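Local coordinates for KLLA0F12672p (PDB 4M3O), which probably dephosphorylates the C-terminal domain of RNA polymerase II, the part described being the zinc-binding N-terminal domain of the yeast protein Rtr1, at residues A3-I8 against M49-R54; E7-V12 against H139-E144; Q124-D129 against S147-L152. All coordinates share one frame; numbering follows the deposited sequence.

Contact 1: A3-I8 against M49-R54; sequences ATIEEI and MKYISR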
loop_
_atom_site.group_PDB
_atom_site.type_symbol
_atom_site.label_atom_id
_atom_site.label_comp_id
_atom_site.label_asym_id
_atom_site.label_seq_id
_atom_site.Cartn_x
_atom_site.Cartn_y
_atom_site.Cartn_z
ATOM N N ALA A 3 -8.644 -7.221 -0.232
ATOM C CA ALA A 3 -7.415 -7.883 -0.652
ATOM C C ALA A 3 -6.689 -8.538 0.529
ATOM O O ALA A 3 -6.577 -7.945 1.638
ATOM C CB ALA A 3 -6.486 -6.874 -1.325
ATOM N N THR A 4 -6.132 -9.710 0.244
ATOM C CA THR A 4 -5.407 -10.536 1.229
ATOM C C THR A 4 -4.076 -10.973 0.657
ATOM O O THR A 4 -3.876 -10.869 -0.529
ATOM C CB THR A 4 -6.186 -11.828 1.554
ATOM O OG1 THR A 4 -7.576 -11.506 1.743
ATOM C CG2 THR A 4 -5.677 -12.503 2.826
ATOM N N ILE A 5 -3.179 -11.457 1.519
ATOM C CA ILE A 5 -1.872 -11.995 1.116
ATOM C C ILE A 5 -1.981 -13.009 -0.030
ATOM O O ILE A 5 -1.235 -12.965 -1.072
ATOM C CB ILE A 5 -1.219 -12.685 2.328
ATOM C CG1 ILE A 5 -0.870 -11.648 3.376
ATOM C CG2 ILE A 5 0.008 -13.471 1.883
ATOM C CD1 ILE A 5 -0.099 -12.151 4.566
ATOM N N GLU A 6 -2.949 -13.912 0.160
ATOM C CA GLU A 6 -3.216 -15.020 -0.777
ATOM C C GLU A 6 -3.528 -14.505 -2.171
ATOM O O GLU A 6 -3.011 -14.970 -3.185
ATOM C CB GLU A 6 -4.399 -15.873 -0.240
ATOM C CG GLU A 6 -4.054 -16.819 0.955
ATOM C CD GLU A 6 -3.478 -16.142 2.212
ATOM O OE1 GLU A 6 -4.054 -15.126 2.726
ATOM O OE2 GLU A 6 -2.429 -16.641 2.707
ATOM N N GLU A 7 -4.429 -13.558 -2.208
ATOM C CA GLU A 7 -4.787 -12.854 -3.444
ATOM C C GLU A 7 -3.614 -12.142 -4.144
ATOM O O GLU A 7 -3.424 -12.245 -5.357
ATOM C CB GLU A 7 -5.822 -11.809 -3.061
ATOM C CG GLU A 7 -7.049 -11.793 -3.919
ATOM C CD GLU A 7 -7.184 -10.517 -4.664
ATOM O OE1 GLU A 7 -6.336 -10.253 -5.540
ATOM O OE2 GLU A 7 -8.123 -9.775 -4.359
ATOM N N ILE A 8 -2.843 -11.383 -3.374
ATOM C CA ILE A 8 -1.645 -10.710 -3.922
ATOM C C ILE A 8 -0.715 -11.724 -4.585
ATOM O O ILE A 8 -0.262 -11.512 -5.708
ATOM C CB ILE A 8 -0.922 -9.910 -2.839
ATOM C CG1 ILE A 8 -1.817 -8.713 -2.437
ATOM C CG2 ILE A 8 0.452 -9.399 -3.332
ATOM C CD1 ILE A 8 -1.501 -8.195 -1.067
ATOM N N MET A 49 -1.634 -5.913 5.475
ATOM C CA MET A 49 -1.061 -4.582 5.563
ATOM C C MET A 49 0.418 -4.685 5.924
ATOM O O MET A 49 1.301 -4.039 5.289
ATOM C CB MET A 49 -1.917 -3.854 6.581
ATOM C CG MET A 49 -1.943 -2.388 6.545
ATOM S SD MET A 49 -2.318 -1.605 4.964
ATOM C CE MET A 49 -1.700 -0.060 5.595
ATOM N N LYS A 50 0.752 -5.592 6.837
ATOM C CA LYS A 50 2.168 -5.800 7.203
ATOM C C LYS A 50 2.945 -6.506 6.086
ATOM O O LYS A 50 4.115 -6.202 5.865
ATOM C CB LYS A 50 2.330 -6.610 8.446
ATOM C CG LYS A 50 1.740 -5.998 9.710
ATOM C CD LYS A 50 1.475 -7.122 10.756
ATOM C CE LYS A 50 0.804 -6.576 12.012
ATOM N NZ LYS A 50 1.796 -6.019 12.978
ATOM N N TYR A 51 2.276 -7.404 5.379
ATOM C CA TYR A 51 2.900 -8.079 4.230
ATOM C C TYR A 51 3.237 -7.093 3.071
ATOM O O TYR A 51 4.290 -7.166 2.479
ATOM C CB TYR A 51 1.949 -9.185 3.745
ATOM C CG TYR A 51 2.345 -9.866 2.482
ATOM C CD1 TYR A 51 3.401 -10.769 2.460
ATOM C CD2 TYR A 51 1.666 -9.605 1.290
ATOM C CE1 TYR A 51 3.792 -11.401 1.273
ATOM C CE2 TYR A 51 2.013 -10.256 0.105
ATOM C CZ TYR A 51 3.077 -11.151 0.101
ATOM O OH TYR A 51 3.425 -11.731 -1.099
ATOM N N ILE A 52 2.301 -6.202 2.751
ATOM C CA ILE A 52 2.449 -5.151 1.692
ATOM C C ILE A 52 3.741 -4.368 1.730
ATOM O O ILE A 52 4.259 -3.965 0.705
ATOM C CB ILE A 52 1.303 -4.113 1.835
ATOM C CG1 ILE A 52 -0.008 -4.763 1.586
ATOM C CG2 ILE A 52 1.374 -3.027 0.805
ATOM C CD1 ILE A 52 0.092 -5.766 0.502
ATOM N N SER A 53 4.171 -4.060 2.952
ATOM C CA SER A 53 5.211 -3.104 3.195
ATOM C C SER A 53 6.447 -3.506 2.470
ATOM O O SER A 53 7.215 -2.643 2.060
ATOM C CB SER A 53 5.457 -2.905 4.716
ATOM O OG SER A 53 5.867 -4.148 5.334
ATOM N N ARG A 54 6.696 -4.823 2.347
ATOM C CA ARG A 54 7.887 -5.258 1.620
ATOM C C ARG A 54 7.905 -4.794 0.161
ATOM O O ARG A 54 8.967 -4.620 -0.431
ATOM C CB ARG A 54 8.008 -6.775 1.654
ATOM C CG ARG A 54 7.086 -7.505 0.682
ATOM C CD ARG A 54 7.202 -9.027 0.967
ATOM N NE ARG A 54 6.795 -9.290 2.354
ATOM C CZ ARG A 54 6.842 -10.475 2.964
ATOM N NH1 ARG A 54 7.160 -11.589 2.328
ATOM N NH2 ARG A 54 6.441 -10.543 4.211
#
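The phenol ring of Tyr51 takes Ile5 on one face and Ile8 at its edge. Ile5 CG2 stands almost squarely over the ring, 4.1 Å from the centroid and 4° off the normal, a CH-pi contact. The other branch of Ile5 runs to the root of the ring, its CD1 reaching Tyr51 CB at 3.7 Å. At the rim, near the ring plane, Ile8 CG2 meets Tyr51 CE2 at 3.9 Å. Tyr51 CG lies anti to the backbone N (chi1 173°), which carries the ring out from its own helix, face to Ile5 and edge to Ile8. Within 49-54, Tyr51 CD1, an edge atom of the ring, stands over the centre of the Arg54 guanidinium, 3.4 Å above its plane. The tightest point is Ile8 CD1 against Ile52 CD1 at 3.3 Å, closer than usual for two methyls; the two side chains meet at about a right angle. No hydrogen bond crosses between the segments, and the contact is mostly buried and apolar. Helix 5-13 here packs on helix 46-52, with Leu37 of helix 24-40 also touching Ile8; just before helix 5-13, strand 2-3 pairs in parallel with strand 42-43.

Contact 2: E7-V12 against H139-E144; sequences EIKEVV and HLDDYE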
loop_
_atom_site.group_PDB
_atom_site.type_symbol
_atom_site.label_atom_id
_atom_site.label_comp_id
_atom_site.label_asym_id
_atom_site.label_seq_id
_atom_site.Cartn_x
_atom_site.Cartn_y
_atom_site.Cartn_z
ATOM N N GLU A 7 -4.429 -13.558 -2.208
ATOM C CA GLU A 7 -4.787 -12.854 -3.444
ATOM C C GLU A 7 -3.614 -12.142 -4.144
ATOM O O GLU A 7 -3.424 -12.245 -5.357
ATOM C CB GLU A 7 -5.822 -11.809 -3.061
ATOM C CG GLU A 7 -7.049 -11.793 -3.919
ATOM C CD GLU A 7 -7.184 -10.517 -4.664
ATOM O OE1 GLU A 7 -6.336 -10.253 -5.540
ATOM O OE2 GLU A 7 -8.123 -9.775 -4.359
ATOM N N ILE A 8 -2.843 -11.383 -3.374
ATOM C CA ILE A 8 -1.645 -10.710 -3.922
ATOM C C ILE A 8 -0.715 -11.724 -4.585
ATOM O O ILE A 8 -0.262 -11.512 -5.708
ATOM C CB ILE A 8 -0.922 -9.910 -2.839
ATOM C CG1 ILE A 8 -1.817 -8.713 -2.437
ATOM C CG2 ILE A 8 0.452 -9.399 -3.332
ATOM C CD1 ILE A 8 -1.501 -8.195 -1.067
ATOM N N LYS A 9 -0.500 -12.858 -3.940
ATOM C CA LYS A 9 0.412 -13.887 -4.463
ATOM C C LYS A 9 -0.130 -14.409 -5.761
ATOM O O LYS A 9 0.594 -14.583 -6.722
ATOM C CB LYS A 9 0.567 -15.003 -3.455
ATOM C CG LYS A 9 1.457 -14.599 -2.293
ATOM C CD LYS A 9 1.553 -15.698 -1.241
ATOM C CE LYS A 9 2.495 -15.296 -0.113
ATOM N NZ LYS A 9 2.798 -16.472 0.750
ATOM N N GLU A 10 -1.434 -14.593 -5.807
ATOM C CA GLU A 10 -2.068 -15.107 -7.003
ATOM C C GLU A 10 -2.154 -14.115 -8.164
ATOM O O GLU A 10 -1.924 -14.496 -9.320
ATOM C CB GLU A 10 -3.474 -15.628 -6.656
ATOM C CG GLU A 10 -3.510 -17.098 -6.326
ATOM C CD GLU A 10 -3.085 -17.922 -7.509
ATOM O OE1 GLU A 10 -3.684 -17.762 -8.593
ATOM O OE2 GLU A 10 -2.134 -18.703 -7.346
ATOM N N VAL A 11 -2.519 -12.868 -7.887
ATOM C CA VAL A 11 -2.781 -11.878 -8.983
ATOM C C VAL A 11 -1.594 -10.950 -9.254
ATOM O O VAL A 11 -1.621 -10.189 -10.231
ATOM C CB VAL A 11 -4.038 -10.988 -8.693
ATOM C CG1 VAL A 11 -4.235 -9.870 -9.725
ATOM C CG2 VAL A 11 -5.283 -11.829 -8.677
ATOM N N VAL A 12 -0.582 -10.946 -8.390
ATOM C CA VAL A 12 0.567 -10.084 -8.600
ATOM C C VAL A 12 1.843 -10.899 -8.745
ATOM O O VAL A 12 2.614 -10.715 -9.676
ATOM C CB VAL A 12 0.725 -9.054 -7.452
ATOM C CG1 VAL A 12 1.961 -8.192 -7.680
ATOM C CG2 VAL A 12 -0.509 -8.160 -7.344
ATOM N N HIS A 139 10.319 -10.907 -3.965
ATOM C CA HIS A 139 9.254 -11.660 -4.646
ATOM C C HIS A 139 9.046 -13.096 -4.143
ATOM O O HIS A 139 8.091 -13.740 -4.574
ATOM C CB HIS A 139 9.531 -11.737 -6.139
ATOM C CG HIS A 139 10.848 -12.344 -6.471
ATOM N ND1 HIS A 139 10.967 -13.507 -7.196
ATOM C CD2 HIS A 139 12.102 -11.953 -6.165
ATOM C CE1 HIS A 139 12.249 -13.804 -7.318
ATOM N NE2 HIS A 139 12.955 -12.865 -6.714
ATOM N N LEU A 140 9.930 -13.592 -3.269
ATOM C CA LEU A 140 9.931 -15.018 -2.893
ATOM C C LEU A 140 9.131 -15.284 -1.655
ATOM O O LEU A 140 9.136 -14.473 -0.720
ATOM C CB LEU A 140 11.356 -15.504 -2.646
ATOM C CG LEU A 140 12.237 -15.339 -3.885
ATOM C CD1 LEU A 140 13.711 -15.628 -3.652
ATOM C CD2 LEU A 140 11.699 -16.225 -4.968
ATOM N N ASP A 141 8.509 -16.454 -1.609
ATOM C CA ASP A 141 7.782 -16.883 -0.405
ATOM C C ASP A 141 8.643 -16.977 0.847
ATOM O O ASP A 141 8.147 -16.759 1.927
ATOM C CB ASP A 141 7.048 -18.204 -0.662
ATOM C CG ASP A 141 5.880 -18.024 -1.635
ATOM O OD1 ASP A 141 5.752 -18.790 -2.614
ATOM O OD2 ASP A 141 5.099 -17.078 -1.433
ATOM N N ASP A 142 9.945 -17.176 0.709
ATOM C CA ASP A 142 10.839 -17.212 1.883
ATOM C C ASP A 142 11.465 -15.874 2.325
ATOM O O ASP A 142 12.269 -15.851 3.249
ATOM C CB ASP A 142 11.977 -18.227 1.640
ATOM C CG ASP A 142 12.821 -17.884 0.417
ATOM O OD1 ASP A 142 13.914 -17.292 0.582
ATOM O OD2 ASP A 142 12.369 -18.192 -0.705
ATOM N N TYR A 143 11.115 -14.751 1.702
ATOM C CA TYR A 143 11.734 -13.484 2.097
ATOM C C TYR A 143 11.460 -13.097 3.562
ATOM O O TYR A 143 10.353 -13.262 4.060
ATOM C CB TYR A 143 11.230 -12.387 1.196
ATOM C CG TYR A 143 11.735 -11.014 1.504
ATOM C CD1 TYR A 143 12.994 -10.603 1.063
ATOM C CD2 TYR A 143 10.935 -10.089 2.219
ATOM C CE1 TYR A 143 13.456 -9.303 1.308
ATOM C CE2 TYR A 143 11.398 -8.790 2.522
ATOM C CZ TYR A 143 12.652 -8.400 2.048
ATOM O OH TYR A 143 13.129 -7.132 2.266
ATOM N N GLU A 144 12.476 -12.572 4.223
ATOM C CA GLU A 144 12.370 -12.144 5.616
ATOM C C GLU A 144 12.614 -10.647 5.685
ATOM O O GLU A 144 13.712 -10.193 5.359
ATOM C CB GLU A 144 13.422 -12.848 6.474
ATOM C CG GLU A 144 13.140 -12.757 7.965
ATOM C CD GLU A 144 14.399 -12.825 8.811
ATOM O OE1 GLU A 144 15.264 -13.697 8.527
ATOM O OE2 GLU A 144 14.512 -11.997 9.754
#
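Lys9 and Asp141 carry this contact, joined by a salt bridge from NZ to OD2 of 3.2 Å; taken as a hydrogen bond it is weak. The closest fit is confined to the end of the lysine: besides NZ, its CE lies 3.4 Å from Asp141 OD2, and CD follows at 3.8 Å, so one carboxylate oxygen meets the last three atoms of the chain. Beyond CG the lysine is fully extended, which lets it span a wide gap between backbones, the CA atoms of Lys9 and Asp141 being 8.9 Å apart. The two side chains approach at a slant. Around this single pairing the contact is loose, burying just 66 Å² in all, with Asp141 exposed at the surface and Lys9 partly so. Nearer the helix, Lys9 CG packs against the hydroxyl of Tyr51 from helix 46-52. Asp141 sits in a type I turn from Leu140 to Tyr143, closed by the bond from Tyr143 N to Leu140 O (3.1 Å), and from this turn the end of the Asp141 side chain comes near helix 5-13. Replacing Lys9 by an alanine removes the amine, which is likely to leave the Asp141 carboxylate without its positive mate across this contact and to cost the direct link from helix to turn. With one weak bond in a solvent-facing setting, the link is chiefly electrostatic, and its strength is likely to depend on the surrounding salt.

Contact 3: Q124-D129 against S147-L152; sequences QFQLSD and SEIQLL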
loop_
_atom_site.group_PDB
_atom_site.type_symbol
_atom_site.label_atom_id
_atom_site.label_comp_id
_atom_site.label_asym_id
_atom_site.label_seq_id
_atom_site.Cartn_x
_atom_site.Cartn_y
_atom_site.Cartn_z
ATOM N N GLN A 124 3.666 4.833 7.091
ATOM C CA GLN A 124 4.617 5.337 6.100
ATOM C C GLN A 124 5.955 5.558 6.706
ATOM O O GLN A 124 6.979 5.228 6.088
ATOM C CB GLN A 124 4.122 6.636 5.443
ATOM C CG GLN A 124 5.104 7.073 4.397
ATOM C CD GLN A 124 4.836 8.439 3.850
ATOM O OE1 GLN A 124 4.637 9.347 4.600
ATOM N NE2 GLN A 124 4.909 8.596 2.522
ATOM N N PHE A 125 5.981 6.166 7.901
ATOM C CA PHE A 125 7.261 6.375 8.595
ATOM C C PHE A 125 8.097 5.097 8.703
ATOM O O PHE A 125 9.321 5.177 8.745
ATOM C CB PHE A 125 7.037 6.922 10.014
ATOM C CG PHE A 125 6.461 8.295 10.052
ATOM C CD1 PHE A 125 6.718 9.195 9.070
ATOM C CD2 PHE A 125 5.715 8.700 11.141
ATOM C CE1 PHE A 125 6.191 10.479 9.120
ATOM C CE2 PHE A 125 5.192 9.963 11.220
ATOM C CZ PHE A 125 5.440 10.874 10.210
ATOM N N GLN A 126 7.474 3.926 8.703
ATOM C CA GLN A 126 8.265 2.732 8.879
ATOM C C GLN A 126 8.689 2.110 7.549
ATOM O O GLN A 126 9.389 1.149 7.535
ATOM C CB GLN A 126 7.477 1.676 9.656
ATOM C CG GLN A 126 7.080 2.134 11.060
ATOM C CD GLN A 126 6.040 1.185 11.605
ATOM O OE1 GLN A 126 6.368 0.108 11.994
ATOM N NE2 GLN A 126 4.782 1.578 11.618
ATOM N N LEU A 127 8.204 2.612 6.433
ATOM C CA LEU A 127 8.550 1.959 5.194
ATOM C C LEU A 127 9.988 2.389 4.803
ATOM O O LEU A 127 10.443 3.460 5.172
ATOM C CB LEU A 127 7.566 2.427 4.171
ATOM C CG LEU A 127 6.296 1.763 3.750
ATOM C CD1 LEU A 127 5.816 0.560 4.446
ATOM C CD2 LEU A 127 5.173 2.718 3.307
ATOM N N SER A 128 10.659 1.563 4.017
ATOM C CA SER A 128 12.050 1.748 3.634
ATOM C C SER A 128 12.077 2.568 2.385
ATOM O O SER A 128 11.137 2.487 1.558
ATOM C CB SER A 128 12.641 0.346 3.351
ATOM O OG SER A 128 13.907 0.403 2.758
ATOM N N ASP A 129 13.133 3.363 2.210
ATOM C CA ASP A 129 13.399 4.002 0.907
ATOM C C ASP A 129 14.295 3.199 -0.029
ATOM O O ASP A 129 14.550 3.641 -1.148
ATOM C CB ASP A 129 14.006 5.389 1.080
ATOM C CG ASP A 129 12.972 6.407 1.440
ATOM O OD1 ASP A 129 13.334 7.423 2.077
ATOM O OD2 ASP A 129 11.781 6.141 1.110
ATOM N N SER A 147 12.346 -6.286 9.711
ATOM C CA SER A 147 11.672 -5.880 10.921
ATOM C C SER A 147 10.205 -5.970 10.689
ATOM O O SER A 147 9.768 -5.957 9.569
ATOM C CB SER A 147 12.049 -4.477 11.318
ATOM O OG SER A 147 11.656 -3.556 10.342
ATOM N N GLU A 148 9.446 -6.081 11.753
ATOM C CA GLU A 148 8.029 -6.218 11.618
ATOM C C GLU A 148 7.392 -4.867 11.738
ATOM O O GLU A 148 7.648 -4.142 12.659
ATOM C CB GLU A 148 7.467 -7.156 12.659
ATOM C CG GLU A 148 6.052 -6.803 13.050
ATOM C CD GLU A 148 5.005 -7.718 12.470
ATOM O OE1 GLU A 148 4.357 -8.463 13.224
ATOM O OE2 GLU A 148 4.807 -7.676 11.251
ATOM N N ILE A 149 6.566 -4.545 10.770
ATOM C CA ILE A 149 5.973 -3.236 10.658
ATOM C C ILE A 149 4.847 -3.229 11.691
ATOM O O ILE A 149 4.202 -4.240 11.874
ATOM C CB ILE A 149 5.419 -2.950 9.219
ATOM C CG1 ILE A 149 6.486 -3.198 8.167
ATOM C CG2 ILE A 149 4.976 -1.492 9.069
ATOM C CD1 ILE A 149 7.781 -2.404 8.283
ATOM N N GLN A 150 4.636 -2.089 12.331
ATOM C CA GLN A 150 3.639 -1.920 13.394
ATOM C C GLN A 150 2.469 -1.113 12.810
ATOM O O GLN A 150 2.708 -0.155 12.060
ATOM C CB GLN A 150 4.215 -1.061 14.491
ATOM C CG GLN A 150 5.517 -1.475 15.105
ATOM C CD GLN A 150 5.259 -2.653 15.967
ATOM O OE1 GLN A 150 4.676 -2.553 17.083
ATOM N NE2 GLN A 150 5.542 -3.803 15.388
ATOM N N LEU A 151 1.254 -1.449 13.203
ATOM C CA LEU A 151 0.067 -0.717 12.740
ATOM C C LEU A 151 -0.561 0.010 13.940
ATOM O O LEU A 151 -0.699 -0.552 14.978
ATOM C CB LEU A 151 -0.968 -1.705 12.199
ATOM C CG LEU A 151 -0.519 -2.413 10.936
ATOM C CD1 LEU A 151 -1.642 -3.283 10.425
ATOM C CD2 LEU A 151 -0.084 -1.484 9.856
ATOM N N LEU A 152 -0.965 1.238 13.786
ATOM C CA LEU A 152 -1.551 1.972 14.864
ATOM C C LEU A 152 -3.031 1.702 15.021
ATOM O O LEU A 152 -3.763 1.849 14.089
ATOM C CB LEU A 152 -1.329 3.443 14.611
ATOM C CG LEU A 152 -1.963 4.419 15.563
ATOM C CD1 LEU A 152 -1.357 4.267 16.938
ATOM C CD2 LEU A 152 -1.791 5.814 15.047
#
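A side-chain amide that bonds an extended backbone as a neighbouring strand would is the heart of this contact, where the chain leaving helix 114-125 meets the C-terminal segment 147-152. Gln126 turns its carboxamide to the peptide groups of Gln150 and uses both ends. Its OE1 accepts from Gln150 N at 2.8 Å, with an N-H...O angle of 167°. Its NE2 gives to Gln150 O at 2.7 Å, nearly as straight at 163°, and that oxygen lies close to the plane of the Gln126 amide. Two bonds to one residue fix the rotation of the carboxamide and tell its oxygen from its nitrogen. The glutamine runs extended beyond CG (chi2 166°), enough to bring its head to the opposite backbone. NE2 also bonds to Phe122 O, one turn back in the helix, a third bond for the amide. Carbon atoms crowd the accepting oxygen: Ile149 CG2 lies 3.6 Å from Gln126 OE1, and Gln150 CB 3.5 Å from it. The Gln150 side chain, bent at chi2, folds back along its own segment, its NE2 giving a weak bond to Glu148 O. Ile149 also touches Tyr123 of the helix. Such two-point pairing of a glutamine amide with the N-H and C=O of one residue is typical of side chains that mimic a beta bridge, here tying an extended tail to the chain just past helix 114-125.

Contacts 1 and 2 start from the same N-terminal helix, 5-13, and share Glu7 and Ile8; their centres are about 8 Å apart, and Tyr51 of contact 1 packs on Lys9 of contact 2. Contact 3 lies about 14 Å from contact 1 and about 18 Å from contact 2, centre to centre. Contact 1 closes before contact 3 opens along the chain, whereas contacts 2 and 3 interleave. Lys50 and Ser53, on the same segment as Tyr51, reach Ile149, so 49-54 touches both helix 5-13 and the tail. The chain after helix 114-125 thus comes back to helix 46-52 and, through one salt bridge, to helix 5-13, away from the zinc site.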